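Local coordinates for protein L-tyrosine isonitrile synthase (PDB 3E59) that converts the amino group of L-tyrosine into an isonitrile, taking the added carbon from C2 of ribulose 5-phosphate, in paerucumarin biosynthesis, at residues Y22-P27 and I268-T273; I60-P65 and I252-H257; F92-C97 and I144-I149; V112-R117 and V151-D156. All coordinates share one frame; numbering follows the deposited sequence.

Contact 1 (Y22-P27 and I268-T273); sequences YRRRYP and IHMMPT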
# COMPACT_ATOMS: atom_id res chain seq x y z
N TYR A 22 1.01 14.23 -3.80
CA TYR A 22 0.62 12.85 -4.10
C TYR A 22 -0.23 12.20 -3.00
O TYR A 22 -0.32 10.96 -2.92
CB TYR A 22 1.88 12.01 -4.36
CG TYR A 22 2.76 12.60 -5.44
CD1 TYR A 22 2.44 12.45 -6.79
CD2 TYR A 22 3.91 13.33 -5.11
CE1 TYR A 22 3.23 13.01 -7.79
CE2 TYR A 22 4.71 13.89 -6.10
CZ TYR A 22 4.36 13.72 -7.43
OH TYR A 22 5.14 14.26 -8.42
N ARG A 23 -0.86 13.02 -2.17
CA ARG A 23 -1.58 12.52 -1.01
C ARG A 23 -2.91 11.85 -1.40
O ARG A 23 -3.68 12.38 -2.22
CB ARG A 23 -1.79 13.64 0.03
CG ARG A 23 -2.34 13.14 1.36
CD ARG A 23 -2.45 14.24 2.41
NE ARG A 23 -3.38 15.31 2.03
CZ ARG A 23 -4.60 15.48 2.53
NH1 ARG A 23 -5.09 14.66 3.46
NH2 ARG A 23 -5.34 16.51 2.10
N ARG A 24 -3.16 10.67 -0.84
CA ARG A 24 -4.48 10.04 -0.94
C ARG A 24 -5.42 10.74 0.04
O ARG A 24 -5.08 10.91 1.21
CB ARG A 24 -4.42 8.57 -0.56
CG ARG A 24 -3.65 7.75 -1.51
CD ARG A 24 -3.69 6.30 -1.12
NE ARG A 24 -2.63 5.60 -1.85
CZ ARG A 24 -2.81 4.81 -2.91
NH1 ARG A 24 -4.02 4.55 -3.39
NH2 ARG A 24 -1.75 4.27 -3.48
N ARG A 25 -6.59 11.15 -0.46
CA ARG A 25 -7.65 11.72 0.37
C ARG A 25 -8.82 10.76 0.33
O ARG A 25 -8.93 9.99 -0.62
CB ARG A 25 -8.09 13.08 -0.18
CG ARG A 25 -7.01 14.15 -0.23
CD ARG A 25 -7.61 15.49 -0.62
NE ARG A 25 -8.53 16.00 0.40
CZ ARG A 25 -9.49 16.90 0.18
NH1 ARG A 25 -9.69 17.42 -1.02
NH2 ARG A 25 -10.26 17.28 1.19
N TYR A 26 -9.68 10.79 1.35
CA TYR A 26 -10.94 10.04 1.31
C TYR A 26 -11.80 10.62 0.19
O TYR A 26 -12.01 11.83 0.16
CB TYR A 26 -11.68 10.10 2.66
CG TYR A 26 -10.94 9.38 3.77
CD1 TYR A 26 -11.03 7.99 3.92
CD2 TYR A 26 -10.12 10.09 4.65
CE1 TYR A 26 -10.35 7.34 4.94
CE2 TYR A 26 -9.43 9.44 5.68
CZ TYR A 26 -9.55 8.07 5.81
OH TYR A 26 -8.87 7.44 6.80
N PRO A 27 -12.27 9.77 -0.76
CA PRO A 27 -13.13 10.26 -1.85
C PRO A 27 -14.30 11.10 -1.31
O PRO A 27 -14.69 12.09 -1.93
CB PRO A 27 -13.67 8.97 -2.50
CG PRO A 27 -12.61 7.95 -2.20
CD PRO A 27 -12.04 8.31 -0.85
N ILE A 268 -0.32 8.00 0.26
CA ILE A 268 0.41 8.53 -0.90
C ILE A 268 0.08 7.75 -2.18
O ILE A 268 -0.04 6.52 -2.17
CB ILE A 268 1.96 8.56 -0.63
CG1 ILE A 268 2.70 9.34 -1.72
CG2 ILE A 268 2.54 7.14 -0.46
CD1 ILE A 268 4.03 9.91 -1.28
N HIS A 269 -0.07 8.50 -3.27
CA HIS A 269 -0.29 7.93 -4.59
C HIS A 269 1.03 7.62 -5.27
O HIS A 269 2.05 8.26 -4.99
CB HIS A 269 -1.14 8.86 -5.46
CG HIS A 269 -2.61 8.80 -5.15
ND1 HIS A 269 -3.40 7.72 -5.50
CD2 HIS A 269 -3.44 9.71 -4.59
CE1 HIS A 269 -4.65 7.96 -5.15
NE2 HIS A 269 -4.71 9.16 -4.60
N MET A 270 1.00 6.62 -6.14
CA MET A 270 2.20 6.15 -6.85
C MET A 270 2.06 6.18 -8.38
O MET A 270 3.04 6.00 -9.10
CB MET A 270 2.58 4.74 -6.39
CG MET A 270 2.92 4.61 -4.91
SD MET A 270 3.27 2.90 -4.49
CE MET A 270 1.67 2.14 -4.82
N MET A 271 0.83 6.36 -8.87
CA MET A 271 0.49 6.54 -10.29
C MET A 271 -0.78 7.37 -10.28
O MET A 271 -1.55 7.28 -9.32
CB MET A 271 0.13 5.22 -10.97
CG MET A 271 1.27 4.31 -11.30
SD MET A 271 0.66 2.76 -12.00
CE MET A 271 0.12 3.29 -13.61
N PRO A 272 -1.01 8.17 -11.34
CA PRO A 272 -2.31 8.83 -11.45
C PRO A 272 -3.46 7.81 -11.42
O PRO A 272 -3.38 6.76 -12.06
CB PRO A 272 -2.23 9.53 -12.80
CG PRO A 272 -0.74 9.79 -13.00
CD PRO A 272 -0.11 8.54 -12.45
N THR A 273 -4.50 8.12 -10.65
CA THR A 273 -5.70 7.27 -10.56
C THR A 273 -6.88 8.07 -10.02
O THR A 273 -6.71 8.98 -9.20
CB THR A 273 -5.44 5.98 -9.72
OG1 THR A 273 -6.57 5.10 -9.80
CG2 THR A 273 -5.13 6.28 -8.26
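R24 lays its aliphatic stem over one face of the H269 imidazole: CG stands 3.6 Å from the ring centroid and only 12° off the ring normal, a CH-pi contact almost over the middle of the ring. The arginine chain is extended from CG to NE, which carries the guanidinium past the ring to the carbonyl of the preceding residue. There NE donates to I268 O at 2.8 Å, approaching from above the carbonyl plane, and the bond is bent, with 138° at the hydrogen. NH2 adds a weak second bond to the same oxygen. The guanidinium and imidazole planes are 31° apart, and H269 ND1 lies over one guanidinium face, toward its rim. Behind the side chains, the two loops are joined by a single beta bridge, R23 with I268, just beyond strand 265-267 at the edge of the parallel sheet; the chain after helix 11-20 meets that edge here. H269 N points at Y22 O in a bond modelled very short, 2.5 Å, so its exact length is doubtful. Y22 CB also packs on I268 CG1, 3.8 Å away, before the tyrosine ring turns off to meet F92 edge-to-face. D276 serves both main partners, its backbone O accepting from R24 NH1 and its OD1 bonded to H269 NE2. R23 points away from the bridge and pairs with E38.

Contact 2 (I60-P65 and I252-H257); sequences IEFVLP and IRLSIH. With PO4 (phosphate ion), chain E.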
# COMPACT_ATOMS: atom_id res chain seq x y z
N ILE A 60 16.35 10.94 5.26
CA ILE A 60 14.98 10.81 5.75
C ILE A 60 14.45 9.40 5.46
O ILE A 60 14.42 8.96 4.30
CB ILE A 60 14.06 11.89 5.13
CG1 ILE A 60 14.66 13.29 5.34
CG2 ILE A 60 12.63 11.82 5.72
CD1 ILE A 60 14.16 14.31 4.34
N GLU A 61 14.05 8.68 6.51
CA GLU A 61 13.47 7.34 6.37
C GLU A 61 11.95 7.40 6.25
O GLU A 61 11.27 8.11 7.02
CB GLU A 61 13.85 6.44 7.56
CG GLU A 61 15.35 6.21 7.76
CD GLU A 61 15.69 5.55 9.11
OE1 GLU A 61 15.01 4.58 9.51
OE2 GLU A 61 16.66 6.00 9.77
N PHE A 62 11.44 6.67 5.25
CA PHE A 62 10.03 6.39 5.05
C PHE A 62 9.78 4.89 5.17
O PHE A 62 10.56 4.08 4.66
CB PHE A 62 9.53 6.89 3.66
CG PHE A 62 9.71 8.37 3.45
CD1 PHE A 62 10.89 8.87 2.90
CD2 PHE A 62 8.71 9.27 3.81
CE1 PHE A 62 11.08 10.25 2.72
CE2 PHE A 62 8.88 10.63 3.63
CZ PHE A 62 10.07 11.13 3.10
N VAL A 63 8.69 4.53 5.85
CA VAL A 63 8.20 3.16 5.92
C VAL A 63 6.88 3.10 5.18
O VAL A 63 6.01 3.95 5.38
CB VAL A 63 8.05 2.71 7.39
CG1 VAL A 63 7.08 1.54 7.52
CG2 VAL A 63 9.44 2.35 7.95
N LEU A 64 6.73 2.10 4.31
CA LEU A 64 5.52 1.91 3.51
C LEU A 64 5.03 0.46 3.51
O LEU A 64 5.60 -0.39 2.81
CB LEU A 64 5.79 2.36 2.06
CG LEU A 64 4.68 2.15 1.02
CD1 LEU A 64 3.34 2.73 1.47
CD2 LEU A 64 5.08 2.70 -0.35
N PRO A 65 3.97 0.15 4.29
CA PRO A 65 3.36 -1.17 4.19
C PRO A 65 2.54 -1.27 2.90
O PRO A 65 1.54 -0.54 2.73
CB PRO A 65 2.43 -1.23 5.43
CG PRO A 65 2.83 -0.07 6.28
CD PRO A 65 3.28 0.97 5.31
N ILE A 252 9.12 8.28 8.76
CA ILE A 252 7.87 8.86 8.30
C ILE A 252 7.04 7.71 7.78
O ILE A 252 7.49 6.92 6.96
CB ILE A 252 8.08 9.94 7.18
CG1 ILE A 252 9.19 10.94 7.54
CG2 ILE A 252 6.76 10.64 6.82
CD1 ILE A 252 9.09 11.57 8.90
N ARG A 253 5.82 7.61 8.31
CA ARG A 253 4.94 6.49 8.02
C ARG A 253 4.03 6.76 6.80
O ARG A 253 3.04 7.51 6.88
CB ARG A 253 4.13 6.19 9.29
CG ARG A 253 3.14 5.02 9.19
CD ARG A 253 3.80 3.65 8.87
NE ARG A 253 2.90 2.59 9.34
CZ ARG A 253 1.78 2.24 8.72
NH1 ARG A 253 1.44 2.84 7.58
NH2 ARG A 253 0.99 1.31 9.23
N LEU A 254 4.38 6.16 5.66
CA LEU A 254 3.53 6.24 4.48
C LEU A 254 2.50 5.12 4.49
O LEU A 254 2.62 4.16 5.26
CB LEU A 254 4.34 6.20 3.19
CG LEU A 254 5.47 7.21 2.97
CD1 LEU A 254 6.23 6.82 1.73
CD2 LEU A 254 4.96 8.66 2.86
N SER A 255 1.49 5.25 3.63
CA SER A 255 0.38 4.29 3.56
C SER A 255 -0.15 4.30 2.13
O SER A 255 0.08 5.25 1.39
CB SER A 255 -0.72 4.69 4.54
OG SER A 255 -1.73 3.70 4.62
N ILE A 256 -0.83 3.22 1.75
CA ILE A 256 -1.55 3.19 0.48
C ILE A 256 -3.06 3.28 0.67
O ILE A 256 -3.83 3.05 -0.28
CB ILE A 256 -1.13 1.97 -0.44
CG1 ILE A 256 -1.03 0.65 0.33
CG2 ILE A 256 0.18 2.26 -1.10
CD1 ILE A 256 -2.36 0.03 0.68
N HIS A 257 -3.46 3.61 1.91
CA HIS A 257 -4.82 4.03 2.23
C HIS A 257 -4.87 5.52 2.53
O HIS A 257 -3.92 6.06 3.07
CB HIS A 257 -5.36 3.32 3.47
CG HIS A 257 -5.24 1.84 3.41
ND1 HIS A 257 -4.74 1.10 4.46
CD2 HIS A 257 -5.56 0.95 2.44
CE1 HIS A 257 -4.76 -0.18 4.13
NE2 HIS A 257 -5.26 -0.30 2.91
P PO4 E . -2.17 1.01 7.16
O1 PO4 E . -3.52 1.66 7.05
O2 PO4 E . -2.30 -0.42 6.66
O3 PO4 E . -1.15 1.81 6.32
O4 PO4 E . -1.74 0.95 8.60
O HOH W 1 -0.32 0.87 3.67
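This is a pairing of two parallel strands in the interior of the five-stranded parallel sheet, where strand 60-64 lies between 108-112 and 252-255. Three backbone bonds alternate across it: I252 N to E61 O, V63 N to I252 O at 2.9 Å, and L254 N to V63 O at 2.8 Å. F62 stands beside I252 and V63 beside R253, so the two pairs project from different faces of the sheet. On the F62 face, the phenylalanine and I252 side chains point the same way, with ring atom CD2 3.5 Å from I252 CB, and L254 CD1 packs against F62 CB. Helix 84-103 adds I100 to this layer. On the other face the R253 chain bends at chi2 (60°), bringing its guanidinium under P65, whose CG sits over one flat side, 3.5 Å from R253 NH1. That nitrogen also donates to L254 O.

Beyond the strand ends lies a phosphate ion, probably from the crystallisation liquor. R253 NH2 reaches phosphate O4 at 2.8 Å and NH1 reaches O3 with a nearly straight 172° bond; S255 OG donates to O3 at 2.6 Å, and H257 ND1 meets O1 at the ring edge, 2.9 Å away. S255 OG also accepts from H257 N, forming an ST turn, while K265 NZ and Q259 NE2 also bond to the phosphate. Such a concentration of donors and positive charge at the C-terminal ends of parallel strands makes an anion site, consistent with a place for the phosphate of the ribulose 5-phosphate substrate.

Contact 3 (F92-C97 and I144-I149); sequences FLNHLC and IGATHI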
# COMPACT_ATOMS: atom_id res chain seq x y z
N PHE A 92 8.28 5.56 -9.48
CA PHE A 92 7.81 6.82 -8.89
C PHE A 92 8.38 7.07 -7.50
O PHE A 92 8.81 8.19 -7.18
CB PHE A 92 6.27 6.89 -8.81
CG PHE A 92 5.79 8.03 -7.95
CD1 PHE A 92 5.69 9.31 -8.48
CD2 PHE A 92 5.52 7.83 -6.60
CE1 PHE A 92 5.31 10.37 -7.68
CE2 PHE A 92 5.13 8.88 -5.78
CZ PHE A 92 5.02 10.15 -6.33
N LEU A 93 8.36 6.02 -6.67
CA LEU A 93 8.78 6.14 -5.28
C LEU A 93 10.26 6.44 -5.22
O LEU A 93 10.71 7.23 -4.39
CB LEU A 93 8.47 4.85 -4.51
CG LEU A 93 7.00 4.50 -4.20
CD1 LEU A 93 6.94 3.11 -3.60
CD2 LEU A 93 6.39 5.52 -3.27
N ASN A 94 11.02 5.79 -6.10
CA ASN A 94 12.43 6.08 -6.21
C ASN A 94 12.72 7.52 -6.64
O ASN A 94 13.64 8.14 -6.11
CB ASN A 94 13.14 5.09 -7.13
CG ASN A 94 14.64 5.16 -6.97
OD1 ASN A 94 15.16 4.75 -5.94
ND2 ASN A 94 15.33 5.69 -7.97
N HIS A 95 11.94 8.05 -7.58
CA HIS A 95 12.17 9.41 -8.08
C HIS A 95 11.79 10.45 -7.03
O HIS A 95 12.42 11.49 -6.93
CB HIS A 95 11.46 9.68 -9.41
CG HIS A 95 11.87 10.96 -10.07
ND1 HIS A 95 10.97 11.99 -10.33
CD2 HIS A 95 13.08 11.41 -10.50
CE1 HIS A 95 11.61 12.99 -10.90
NE2 HIS A 95 12.89 12.67 -11.02
N LEU A 96 10.75 10.16 -6.25
CA LEU A 96 10.39 10.97 -5.09
C LEU A 96 11.60 11.18 -4.14
O LEU A 96 11.86 12.29 -3.68
CB LEU A 96 9.21 10.32 -4.37
CG LEU A 96 8.52 11.01 -3.19
CD1 LEU A 96 7.77 12.28 -3.60
CD2 LEU A 96 7.55 10.05 -2.56
N CYS A 97 12.34 10.10 -3.87
CA CYS A 97 13.52 10.16 -3.01
C CYS A 97 14.62 11.01 -3.65
O CYS A 97 15.29 11.78 -2.95
CB CYS A 97 14.05 8.74 -2.72
SG CYS A 97 13.04 7.74 -1.59
N ILE A 144 14.80 -1.51 -12.69
CA ILE A 144 14.50 -0.10 -12.89
C ILE A 144 15.68 0.76 -12.45
O ILE A 144 15.76 1.92 -12.83
CB ILE A 144 13.16 0.37 -12.23
CG1 ILE A 144 13.26 0.43 -10.70
CG2 ILE A 144 11.99 -0.49 -12.70
CD1 ILE A 144 11.92 0.76 -10.00
N GLY A 145 16.59 0.18 -11.65
CA GLY A 145 17.79 0.87 -11.19
C GLY A 145 17.51 1.70 -9.95
O GLY A 145 18.19 2.69 -9.69
N ALA A 146 16.51 1.28 -9.17
CA ALA A 146 16.11 2.01 -7.98
C ALA A 146 17.08 1.69 -6.85
O ALA A 146 17.25 0.53 -6.49
CB ALA A 146 14.70 1.66 -7.60
N THR A 147 17.73 2.72 -6.32
CA THR A 147 18.66 2.53 -5.23
C THR A 147 18.15 3.07 -3.88
O THR A 147 18.82 2.89 -2.85
CB THR A 147 20.03 3.18 -5.54
OG1 THR A 147 19.87 4.60 -5.61
CG2 THR A 147 20.61 2.67 -6.85
N HIS A 148 16.99 3.73 -3.87
CA HIS A 148 16.49 4.34 -2.62
C HIS A 148 15.31 3.57 -2.05
O HIS A 148 14.66 4.00 -1.09
CB HIS A 148 16.16 5.82 -2.83
CG HIS A 148 17.29 6.60 -3.44
ND1 HIS A 148 17.23 7.12 -4.72
CD2 HIS A 148 18.53 6.90 -2.98
CE1 HIS A 148 18.37 7.72 -5.01
NE2 HIS A 148 19.17 7.60 -3.98
N ILE A 149 15.06 2.42 -2.66
CA ILE A 149 13.93 1.57 -2.30
C ILE A 149 14.45 0.28 -1.68
O ILE A 149 15.15 -0.49 -2.33
CB ILE A 149 13.01 1.26 -3.53
CG1 ILE A 149 12.56 2.56 -4.22
CG2 ILE A 149 11.77 0.45 -3.13
CD1 ILE A 149 11.93 3.60 -3.28
O HOH W 2 18.29 5.65 -7.61
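N94, on helix 84-103, reaches across to the turn that leads from helix 127-144 into the edge strand 149-151, so this contact packs a helix covering the parallel sheet against the entry to its outermost strand. G145, with positive phi, is the C-prime residue of the Schellman motif that ends helix 127-144, and the chain after it bends back past the asparagine. N94 holds CG anti to its own backbone nitrogen (chi1 -165°), and this swings the amide off the helix toward the turn. Its OD1 accepts from H148 N at 2.9 Å, with the donor close to the line of the amide C=O bond. H148 keeps CG beside its backbone N (chi1 -52°), which turns ND1 back to the same oxygen for a second, weak bond; the imidazole and amide planes are only 15° apart although the side chains cross at about a right angle. The backbone sets H148 CB 3.6 Å from C97 CB, about one helical turn along from N94. A146 CB packs against the N94 amide, 3.5 Å from OD1. I149 sends CD1 to the helix backbone, 3.7 Å from N94 N, and to L93 CB; I110 of strand 108-112 touches L93, C97 and I149. The other end of the amide is held through a water, which accepts from N94 ND2 at 3.0 Å and is hydrogen-bonded to T147 OG1 at 2.8 Å.

Contact 4 (V112-R117 and V151-D156); sequences VCSDGR and VFNLED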
# COMPACT_ATOMS: atom_id res chain seq x y z
N VAL A 112 9.87 -0.46 1.58
CA VAL A 112 8.62 -1.14 1.32
C VAL A 112 8.50 -2.29 2.31
O VAL A 112 9.29 -3.23 2.27
CB VAL A 112 8.53 -1.64 -0.15
CG1 VAL A 112 7.34 -2.59 -0.34
CG2 VAL A 112 8.42 -0.46 -1.11
N CYS A 113 7.53 -2.18 3.22
CA CYS A 113 7.33 -3.20 4.24
C CYS A 113 6.17 -4.11 3.83
O CYS A 113 5.04 -3.94 4.25
CB CYS A 113 7.12 -2.55 5.61
SG CYS A 113 8.58 -1.60 6.19
N SER A 114 6.49 -5.07 2.97
CA SER A 114 5.48 -5.94 2.41
C SER A 114 4.64 -6.61 3.49
O SER A 114 5.18 -7.18 4.44
CB SER A 114 6.13 -7.00 1.53
OG SER A 114 5.14 -7.94 1.13
N ASP A 115 3.33 -6.53 3.32
CA ASP A 115 2.39 -7.18 4.23
C ASP A 115 1.82 -8.48 3.64
O ASP A 115 0.80 -8.99 4.12
CB ASP A 115 1.27 -6.21 4.66
CG ASP A 115 0.63 -5.45 3.49
OD1 ASP A 115 1.10 -5.49 2.33
OD2 ASP A 115 -0.37 -4.77 3.76
N GLY A 116 2.49 -9.02 2.63
CA GLY A 116 2.02 -10.22 1.94
C GLY A 116 1.95 -11.39 2.89
O GLY A 116 0.98 -12.13 2.89
N ARG A 117 2.98 -11.51 3.72
CA ARG A 117 3.08 -12.61 4.65
C ARG A 117 2.15 -12.46 5.85
O ARG A 117 1.80 -13.46 6.46
CB ARG A 117 4.53 -12.78 5.12
CG ARG A 117 4.83 -14.13 5.78
CD ARG A 117 4.89 -15.26 4.76
NE ARG A 117 6.08 -15.17 3.92
CZ ARG A 117 6.23 -15.82 2.76
NH1 ARG A 117 5.26 -16.60 2.30
NH2 ARG A 117 7.35 -15.67 2.06
N VAL A 151 13.37 -3.31 0.79
CA VAL A 151 12.26 -4.20 1.12
C VAL A 151 12.49 -4.81 2.49
O VAL A 151 13.61 -5.20 2.82
CB VAL A 151 12.05 -5.32 0.04
CG1 VAL A 151 10.83 -6.15 0.38
CG2 VAL A 151 11.87 -4.72 -1.35
N PHE A 152 11.43 -4.85 3.29
CA PHE A 152 11.44 -5.50 4.59
C PHE A 152 10.20 -6.38 4.67
O PHE A 152 9.08 -5.88 4.65
CB PHE A 152 11.44 -4.43 5.69
CG PHE A 152 11.58 -4.97 7.08
CD1 PHE A 152 12.85 -5.29 7.60
CD2 PHE A 152 10.46 -5.14 7.90
CE1 PHE A 152 12.99 -5.78 8.89
CE2 PHE A 152 10.59 -5.64 9.20
CZ PHE A 152 11.85 -5.96 9.70
N ASN A 153 10.41 -7.70 4.73
CA ASN A 153 9.31 -8.66 4.85
C ASN A 153 9.17 -9.13 6.30
O ASN A 153 10.06 -8.88 7.12
CB ASN A 153 9.54 -9.86 3.92
CG ASN A 153 9.89 -9.44 2.50
OD1 ASN A 153 11.01 -9.65 2.02
ND2 ASN A 153 8.93 -8.84 1.82
N LEU A 154 8.08 -9.82 6.61
CA LEU A 154 7.89 -10.37 7.96
C LEU A 154 9.05 -11.27 8.42
O LEU A 154 9.39 -11.29 9.61
CB LEU A 154 6.55 -11.12 8.06
CG LEU A 154 6.07 -11.65 9.42
CD1 LEU A 154 6.10 -10.59 10.53
CD2 LEU A 154 4.67 -12.26 9.30
N GLU A 155 9.64 -12.00 7.48
CA GLU A 155 10.72 -12.95 7.78
C GLU A 155 12.06 -12.29 8.06
O GLU A 155 13.00 -12.95 8.51
CB GLU A 155 10.85 -14.02 6.69
CG GLU A 155 10.94 -13.50 5.28
CD GLU A 155 9.59 -13.48 4.57
OE1 GLU A 155 8.56 -13.11 5.20
OE2 GLU A 155 9.56 -13.82 3.38
N ASP A 156 12.15 -10.99 7.78
CA ASP A 156 13.36 -10.23 8.06
C ASP A 156 13.41 -9.71 9.50
O ASP A 156 14.43 -9.16 9.92
CB ASP A 156 13.50 -9.07 7.07
CG ASP A 156 13.56 -9.54 5.63
OD1 ASP A 156 14.17 -10.60 5.37
OD2 ASP A 156 13.00 -8.84 4.75
O HOH W 3 5.63 -9.66 4.83
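R117 and E155 form a salt bridge, their side chains crossing at about a right angle: NH2 donates to OE2 at 3.2 Å in a straight bond in the guanidinium plane, reaching OE2 on its syn side but 34° out of the carboxylate plane, while R117 NE to E155 OE1, at 3.5 Å, is weak. The arginine is bent at chi2 and chi3, which folds its head back toward the glutamate. Both groups have further partners on or beside helix 127-144: R117 NH1 pairs with D127, NH2 also donates to S131 OG, and E155 OE2 accepts from Q134. R117 CB also rests on L154 CB. The two segments leave neighbouring parallel strands, 108-112 and 149-151, at their C-terminal ends, where V112 pairs with V151 in the last bridge. F152 N donates to V112 O at 2.9 Å. Farther along, a water links the two backbones, donating to S114 O at 2.6 Å and accepting from L154 N at 3.0 Å. N153 N is taken by D156 OD2, at 2.8 Å. N153 ND2 is less fortunate: buried against S114 CB, it has no hydrogen-bond partner in the model. C113 SG sits obliquely beside the F152 ring, 5.5 Å from its centroid.

Overall arrangement
From the N terminus, the chain leaves helix 11-20 and at 22-27 enters contact 1, which closes only when 268-273 arrives beyond the last strand of the parallel sheet; every other contact nests inside this loop. Contact 2 comes next, opening at strand 60-64 and closing at 252-255, with contacts 3 and 4 inside it. Those two cross: 92-97, 112-117, 144-149 and 151-156 alternate along the chain. Contact 2 joins two interior strands of the sheet and touches contact 4 through L64 and C113, and contact 1 through S255 and I268. Contact 3 sits on the covering helix 84-103, with F92 reaching contact 1. Contact 4 joins the segments leaving strands 108-112 and 149-151; it and contact 1 lie on opposite sides of the chain's centre.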